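PDB 6XJ6: Pgp2 from Campylobacter jejuni subsp. jejuni, which is an L,D-carboxypeptidase that hydrolyses peptidoglycan and, through peptidoglycan binding by its accessory NTF2-like domain, directs helical cell shape. Local coordinates for residues A138-N141 with N142-E145; P87-P90 with Y91-P94; S43-D46 with G47-R50. One frame throughout, in Å; residues are numbered along the deposited sequence.

Interaction 1. Residues A138-N141 with N142-E145; sequences ALFN and NNLE
Leu139 and Leu144 meet through one methyl each, CD1 of Leu139 lying 4.2 Å from CD2 of Leu144, on the buried side of the turn where strand 137-138 gives way to helix 141-151. The tight part is built round two carbonyls. Phe140 O accepts the backbone N-H of Asn143 at 2.9 Å. One residue on, Asn141 O accepts the backbone N-H of Leu144 at 3.1 Å. These are i to i+3 links, so the chain enters the helix through tight turns. CB of Leu144 then packs 3.6 Å from Asn141 O, and its CD1 reaches the side-chain OD1 of Asn141, which takes its hydrogen bond from the backbone N of Tyr121. Asn143 runs alongside Phe140, with ND2 at the edge of the ring, 4.0 Å from CD2, and amide and ring planes 68° apart. The same ND2 shares Gln55 OE1 with the backbone N of Phe140, which would hold that amide's rotation.

Elsewhere the contact is looser. The Phe140 ring leads away from the helix to meet Tyr121, and Asn142 and Glu145 are exposed. At a separate place, the edge of the helix formed by Asn141 O and Glu145 N, a water replaces the direct i to i+4 bond: it donates to Asn141 O at 2.6 Å and accepts from Glu145 N at 2.9 Å. A hydrated first turn thus joins strand to helix near the predicted catalytic His119 of the L,D-transpeptidase (YkuD) domain, whose side chain is about 6 Å from that of Leu144.

Interaction 2. Residues P87-P90 with Y91-P94; sequences PGDP and YYGP
Asp89 O is gripped twice: the backbone N-H of Tyr92 reaches it at 3.2 Å in a nearly straight bond (173° at the hydrogen), and a water donates to it at 2.8 Å. That water also donates to Gly93 O, tying the start of the turn to its exit. One residue earlier, Tyr91 N bonds to the carboxylate atom Asp89 OD1 at 3.0 Å. The torsion responsible is chi1 of Asp89 (176°), which sets CG beside its own carbonyl carbon, and the N-H meets OD1 from 51° above the carboxylate plane. This side-chain link to the second residue onward is an Asx turn, superposed on the backbone turn closed by Tyr92. A further turn follows, with Gly93 N bonded to Pro90 O at 3.2 Å.

Around the Tyr92 ring the packing is mixed. The Pro87 ring lies obliquely to the Tyr92 side chain, Pro87 CB being 3.6 Å from Tyr92 CD2, while CD1 of Tyr91 lies 3.8 Å above the centre of the Tyr92 ring. A second water joins the two polar ends, 3.1 Å from Asp89 OD2 and 3.0 Å from Tyr92 OH.

The turn occupies the loop between strands 77-80 and 97-98. Tyr92 projects from it to make an edge-to-face contact with His119, the predicted proton donor/acceptor on strand 117-119, and also meets Trp117, while Pro94 rests on helix 141-151.

Interaction 3. Residues S43-D46 with G47-R50; sequences SYED and GKIR
Ser43 and Arg50 form the first of two hydrogen-bonded pairs that join these antiparallel strands, whose short axes run at 158° to each other. Ser43 N gives its hydrogen to Arg50 O at 2.9 Å, and Arg50 N returns one to Ser43 O at 3.0 Å. Nearer the turn, Glu45 N reaches Lys48 O at 2.9 Å. Its counterpart, Lys48 N to Glu45 O at 2.9 Å, approaches from 56° above the carbonyl plane, as the chain bends through the type I' turn from Glu45 to Lys48. Asp46 and Gly47 hold its two central positions, both with positive phi. In the non-hydrogen-bonded pair between, the CA-H of Ile49 points at Ser43 O and the CA-H of Tyr44 at Lys48 O.

Apolar and aromatic contacts gather on the face bearing Tyr44 and Ile49. With CG of Tyr44 anti to the backbone N (chi1 175°), the ring extends toward the turn, and Gly47 N lies 3.3 Å above its plane, offset toward the rim. CD1 of Ile49 touches the ring's edge at Tyr44 CD2, 3.8 Å away. Tyr23 meets the ring edge-to-face, with Val27 and Ile29 also packing on Tyr44.

Polar groups occupy the opposite face. In the modelled conformer of Ser43, one of two, a water joins OG to Lys48 O and another joins OG to Arg50 NE, from which it accepts at 2.6 Å. That NE also forms a salt bridge with Asp52. Glu45 OE1 and Lys48 NZ stay 4.5 Å apart, beyond a salt bridge.

The chemistry implies a two-sided hairpin: backbone bonds set the register, an aromatic ring backs the turn on one face, and on the other Ser43 is the buried, water-linked polar member while the opposite charges of Glu45 and Lys48 probably attract only weakly.

How the interactions relate
All three interactions belong to the L,D-transpeptidase catalytic domain and follow one another along the chain as interaction 3, interaction 2 and interaction 1. Interactions 1 and 2 are neighbours, their centres 12 Å apart, and they touch: Asn141 OD1 lies 3.3 Å from Pro94 CD, so the loop before strand 97-98 leans on the start of helix 141-151 beside the predicted active site. Interaction 3 is remote, its centre 24 Å from that of interaction 1 and 32 Å from that of interaction 2. Its hairpin nevertheless leads back, since strand 48-56 carries Phe53 and Gln55 to the side chains of interaction 1, linking the distant turn to the predicted catalytic end.

Interaction 1. Residues A138-N141 with N142-E145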
loop_
_atom_site.group_PDB
_atom_site.type_symbol
_atom_site.label_atom_id
_atom_site.label_comp_id
_atom_site.label_asym_id
_atom_site.label_seq_id
_atom_site.Cartn_x
_atom_site.Cartn_y
_atom_site.Cartn_z
ATOM N N ALA A 138 -11.486 -3.895 -15.822
ATOM C CA ALA A 138 -12.666 -3.396 -16.511
ATOM C C ALA A 138 -13.928 -3.841 -15.783
ATOM O O ALA A 138 -14.104 -5.031 -15.494
ATOM C CB ALA A 138 -12.701 -3.895 -17.956
ATOM N N LEU A 139 -14.798 -2.878 -15.502
ATOM C CA LEU A 139 -16.122 -3.115 -14.954
ATOM C C LEU A 139 -17.167 -2.762 -16.001
ATOM O O LEU A 139 -16.948 -1.886 -16.839
ATOM C CB LEU A 139 -16.346 -2.222 -13.734
ATOM C CG LEU A 139 -15.385 -2.448 -12.576
ATOM C CD1 LEU A 139 -15.646 -1.437 -11.469
ATOM C CD2 LEU A 139 -15.531 -3.863 -12.043
ATOM N N PHE A 140 -18.313 -3.441 -15.947
ATOM C CA PHE A 140 -19.366 -3.157 -16.910
ATOM C C PHE A 140 -19.796 -1.698 -16.801
ATOM O O PHE A 140 -19.888 -1.137 -15.705
ATOM C CB PHE A 140 -20.554 -4.097 -16.681
ATOM C CG PHE A 140 -20.255 -5.530 -17.015
ATOM C CD1 PHE A 140 -19.752 -5.868 -18.261
ATOM C CD2 PHE A 140 -20.469 -6.537 -16.092
ATOM C CE1 PHE A 140 -19.474 -7.180 -18.582
ATOM C CE2 PHE A 140 -20.189 -7.854 -16.409
ATOM C CZ PHE A 140 -19.692 -8.175 -17.653
ATOM N N ASN A 141 -20.047 -1.075 -17.955
ATOM C CA ASN A 141 -20.363 0.350 -17.962
ATOM C C ASN A 141 -21.583 0.659 -17.105
ATOM O O ASN A 141 -21.633 1.709 -16.455
ATOM C CB ASN A 141 -20.566 0.837 -19.396
ATOM C CG ASN A 141 -19.277 0.843 -20.176
ATOM O OD1 ASN A 141 -18.195 0.832 -19.589
ATOM N ND2 ASN A 141 -19.380 0.843 -21.501
ATOM N N ASN A 142 -22.557 -0.255 -17.070
ATOM C CA ASN A 142 -23.780 -0.061 -16.302
ATOM C C ASN A 142 -23.566 -0.186 -14.799
ATOM O O ASN A 142 -24.515 0.045 -14.039
ATOM C CB ASN A 142 -24.841 -1.070 -16.747
ATOM C CG ASN A 142 -24.387 -2.510 -16.581
ATOM O OD1 ASN A 142 -23.397 -2.790 -15.906
ATOM N ND2 ASN A 142 -25.115 -3.433 -17.199
ATOM N N ASN A 143 -22.366 -0.573 -14.359
ATOM C CA ASN A 143 -22.010 -0.593 -12.950
ATOM C C ASN A 143 -21.069 0.536 -12.567
ATOM O O ASN A 143 -20.802 0.721 -11.375
ATOM C CB ASN A 143 -21.351 -1.932 -12.589
ATOM C CG ASN A 143 -22.286 -3.111 -12.790
ATOM O OD1 ASN A 143 -23.508 -2.984 -12.664
ATOM N ND2 ASN A 143 -21.717 -4.268 -13.107
ATOM N N LEU A 144 -20.564 1.300 -13.538
ATOM C CA LEU A 144 -19.512 2.265 -13.245
ATOM C C LEU A 144 -20.041 3.502 -12.542
ATOM O O LEU A 144 -19.301 4.123 -11.772
ATOM C CB LEU A 144 -18.774 2.654 -14.523
ATOM C CG LEU A 144 -17.535 1.812 -14.802
ATOM C CD1 LEU A 144 -17.004 2.145 -16.178
ATOM C CD2 LEU A 144 -16.441 2.030 -13.763
ATOM N N GLU A 145 -21.294 3.889 -12.792
ATOM C CA GLU A 145 -21.866 5.006 -12.051
ATOM C C GLU A 145 -21.941 4.688 -10.566
ATOM O O GLU A 145 -21.615 5.534 -9.727
ATOM C CB GLU A 145 -23.248 5.368 -12.600
ATOM C CG GLU A 145 -23.211 6.071 -13.949
ATOM C CD GLU A 145 -22.472 7.396 -13.898
ATOM O OE1 GLU A 145 -22.187 7.882 -12.781
ATOM O OE2 GLU A 145 -22.174 7.950 -14.978
HETATM O O HOH W 1 -23.159 3.093 -14.843
#

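Interaction 2. Residues P87-P90 with Y91-P94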
loop_
_atom_site.group_PDB
_atom_site.type_symbol
_atom_site.label_atom_id
_atom_site.label_comp_id
_atom_site.label_asym_id
_atom_site.label_seq_id
_atom_site.Cartn_x
_atom_site.Cartn_y
_atom_site.Cartn_z
ATOM N N PRO A 87 -10.766 9.753 -20.026
ATOM C CA PRO A 87 -9.681 9.522 -20.995
ATOM C C PRO A 87 -9.879 10.222 -22.332
ATOM O O PRO A 87 -8.892 10.470 -23.039
ATOM C CB PRO A 87 -9.679 7.996 -21.160
ATOM C CG PRO A 87 -10.279 7.476 -19.876
ATOM C CD PRO A 87 -11.317 8.492 -19.497
ATOM N N GLY A 88 -11.111 10.540 -22.713
ATOM C CA GLY A 88 -11.342 11.147 -24.008
ATOM C C GLY A 88 -11.272 10.178 -25.162
ATOM O O GLY A 88 -11.147 10.608 -26.313
ATOM N N ASP A 89 -11.350 8.884 -24.884
ATOM C CA ASP A 89 -11.326 7.826 -25.882
ATOM C C ASP A 89 -12.407 6.829 -25.485
ATOM O O ASP A 89 -12.333 6.252 -24.394
ATOM C CB ASP A 89 -9.940 7.175 -25.895
ATOM C CG ASP A 89 -9.838 5.998 -26.849
ATOM O OD1 ASP A 89 -10.872 5.537 -27.382
ATOM O OD2 ASP A 89 -8.697 5.526 -27.061
ATOM N N PRO A 90 -13.430 6.604 -26.319
ATOM C CA PRO A 90 -14.549 5.748 -25.894
ATOM C C PRO A 90 -14.159 4.305 -25.660
ATOM O O PRO A 90 -14.984 3.532 -25.156
ATOM C CB PRO A 90 -15.542 5.865 -27.057
ATOM C CG PRO A 90 -14.688 6.144 -28.238
ATOM C CD PRO A 90 -13.568 7.017 -27.728
ATOM N N TYR A 91 -12.937 3.914 -26.022
ATOM C CA TYR A 91 -12.491 2.554 -25.769
ATOM C C TYR A 91 -12.553 2.215 -24.287
ATOM O O TYR A 91 -12.774 1.055 -23.924
ATOM C CB TYR A 91 -11.064 2.380 -26.287
ATOM C CG TYR A 91 -10.463 1.050 -25.926
ATOM C CD1 TYR A 91 -9.643 0.918 -24.814
ATOM C CD2 TYR A 91 -10.718 -0.078 -26.691
ATOM C CE1 TYR A 91 -9.094 -0.296 -24.474
ATOM C CE2 TYR A 91 -10.173 -1.300 -26.357
ATOM C CZ TYR A 91 -9.363 -1.401 -25.246
ATOM O OH TYR A 91 -8.813 -2.610 -24.907
ATOM N N TYR A 92 -12.371 3.207 -23.420
ATOM C CA TYR A 92 -12.288 2.976 -21.982
ATOM C C TYR A 92 -13.636 3.043 -21.283
ATOM O O TYR A 92 -13.688 2.878 -20.059
ATOM C CB TYR A 92 -11.336 3.990 -21.343
ATOM C CG TYR A 92 -9.926 3.883 -21.877
ATOM C CD1 TYR A 92 -9.090 2.853 -21.471
ATOM C CD2 TYR A 92 -9.441 4.795 -22.805
ATOM C CE1 TYR A 92 -7.802 2.743 -21.963
ATOM C CE2 TYR A 92 -8.164 4.693 -23.299
ATOM C CZ TYR A 92 -7.346 3.667 -22.875
ATOM O OH TYR A 92 -6.069 3.563 -23.370
ATOM N N GLY A 93 -14.720 3.258 -22.018
ATOM C CA GLY A 93 -16.012 3.445 -21.408
ATOM C C GLY A 93 -16.240 4.893 -21.018
ATOM O O GLY A 93 -15.629 5.811 -21.569
ATOM N N PRO A 94 -17.124 5.127 -20.044
ATOM C CA PRO A 94 -17.514 6.513 -19.738
ATOM C C PRO A 94 -16.459 7.308 -18.989
ATOM O O PRO A 94 -16.443 8.541 -19.091
ATOM C CB PRO A 94 -18.790 6.341 -18.904
ATOM C CG PRO A 94 -18.626 5.001 -18.259
ATOM C CD PRO A 94 -17.887 4.148 -19.253
HETATM O O HOH W 2 -13.421 6.979 -21.912
HETATM O O HOH W 3 -6.479 3.540 -26.344
#

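Interaction 3. Residues S43-D46 with G47-R50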
loop_
_atom_site.group_PDB
_atom_site.type_symbol
_atom_site.label_atom_id
_atom_site.label_comp_id
_atom_site.label_asym_id
_atom_site.label_seq_id
_atom_site.Cartn_x
_atom_site.Cartn_y
_atom_site.Cartn_z
ATOM N N SER A 43 -16.042 0.025 2.672
ATOM C CA SER A 43 -15.802 1.192 3.502
ATOM C C SER A 43 -15.316 0.732 4.869
ATOM O O SER A 43 -15.794 -0.271 5.407
ATOM C CB SER A 43 -17.083 2.012 3.661
ATOM O OG SER A 43 -18.094 1.257 4.298
ATOM N N TYR A 44 -14.352 1.463 5.417
ATOM C CA TYR A 44 -13.831 1.222 6.754
ATOM C C TYR A 44 -14.143 2.453 7.582
ATOM O O TYR A 44 -13.750 3.562 7.210
ATOM C CB TYR A 44 -12.319 1.017 6.694
ATOM C CG TYR A 44 -11.621 0.883 8.034
ATOM C CD1 TYR A 44 -11.289 2.002 8.783
ATOM C CD2 TYR A 44 -11.265 -0.364 8.531
ATOM C CE1 TYR A 44 -10.636 1.879 9.998
ATOM C CE2 TYR A 44 -10.610 -0.494 9.737
ATOM C CZ TYR A 44 -10.296 0.628 10.464
ATOM O OH TYR A 44 -9.641 0.492 11.665
ATOM N N GLU A 45 -14.858 2.256 8.693
ATOM C CA GLU A 45 -15.188 3.328 9.630
ATOM C C GLU A 45 -14.905 2.812 11.036
ATOM O O GLU A 45 -15.676 2.010 11.566
ATOM C CB GLU A 45 -16.646 3.740 9.481
ATOM C CG GLU A 45 -17.000 4.260 8.103
ATOM C CD GLU A 45 -18.459 4.656 7.986
ATOM O OE1 GLU A 45 -19.164 4.664 9.023
ATOM O OE2 GLU A 45 -18.898 4.959 6.854
ATOM N N ASP A 46 -13.788 3.247 11.620
ATOM C CA ASP A 46 -13.421 2.893 12.995
ATOM C C ASP A 46 -13.548 1.389 13.244
ATOM O O ASP A 46 -14.095 0.939 14.251
ATOM C CB ASP A 46 -14.221 3.706 14.018
ATOM C CG ASP A 46 -13.800 3.422 15.457
ATOM O OD1 ASP A 46 -14.673 3.085 16.293
ATOM O OD2 ASP A 46 -12.590 3.516 15.748
ATOM N N GLY A 47 -13.022 0.604 12.310
ATOM C CA GLY A 47 -12.994 -0.831 12.487
ATOM C C GLY A 47 -14.262 -1.550 12.104
ATOM O O GLY A 47 -14.357 -2.764 12.324
ATOM N N LYS A 48 -15.245 -0.847 11.552
ATOM C CA LYS A 48 -16.423 -1.472 10.973
ATOM C C LYS A 48 -16.274 -1.461 9.461
ATOM O O LYS A 48 -16.006 -0.412 8.869
ATOM C CB LYS A 48 -17.690 -0.713 11.364
ATOM C CG LYS A 48 -18.016 -0.755 12.849
ATOM C CD LYS A 48 -18.130 0.651 13.433
ATOM C CE LYS A 48 -19.269 1.450 12.799
ATOM N NZ LYS A 48 -19.169 2.904 13.116
ATOM N N ILE A 49 -16.436 -2.630 8.848
ATOM C CA ILE A 49 -16.331 -2.799 7.404
ATOM C C ILE A 49 -17.729 -2.974 6.839
ATOM O O ILE A 49 -18.551 -3.704 7.404
ATOM C CB ILE A 49 -15.444 -4.014 7.065
ATOM C CG1 ILE A 49 -13.976 -3.701 7.382
ATOM C CG2 ILE A 49 -15.622 -4.447 5.603
ATOM C CD1 ILE A 49 -13.298 -2.768 6.389
ATOM N N ARG A 50 -17.991 -2.325 5.704
ATOM C CA ARG A 50 -19.259 -2.460 5.004
ATOM C C ARG A 50 -18.974 -2.608 3.520
ATOM O O ARG A 50 -18.192 -1.834 2.960
ATOM C CB ARG A 50 -20.144 -1.233 5.246
ATOM C CG ARG A 50 -21.574 -1.395 4.764
ATOM C CD ARG A 50 -22.433 -0.216 5.202
ATOM N NE ARG A 50 -22.477 0.844 4.193
ATOM C CZ ARG A 50 -23.588 1.323 3.630
ATOM N NH1 ARG A 50 -24.787 0.863 3.971
ATOM N NH2 ARG A 50 -23.501 2.285 2.721
HETATM O O HOH W 4 -18.101 1.042 7.324
HETATM O O HOH W 5 -20.680 2.743 3.813
#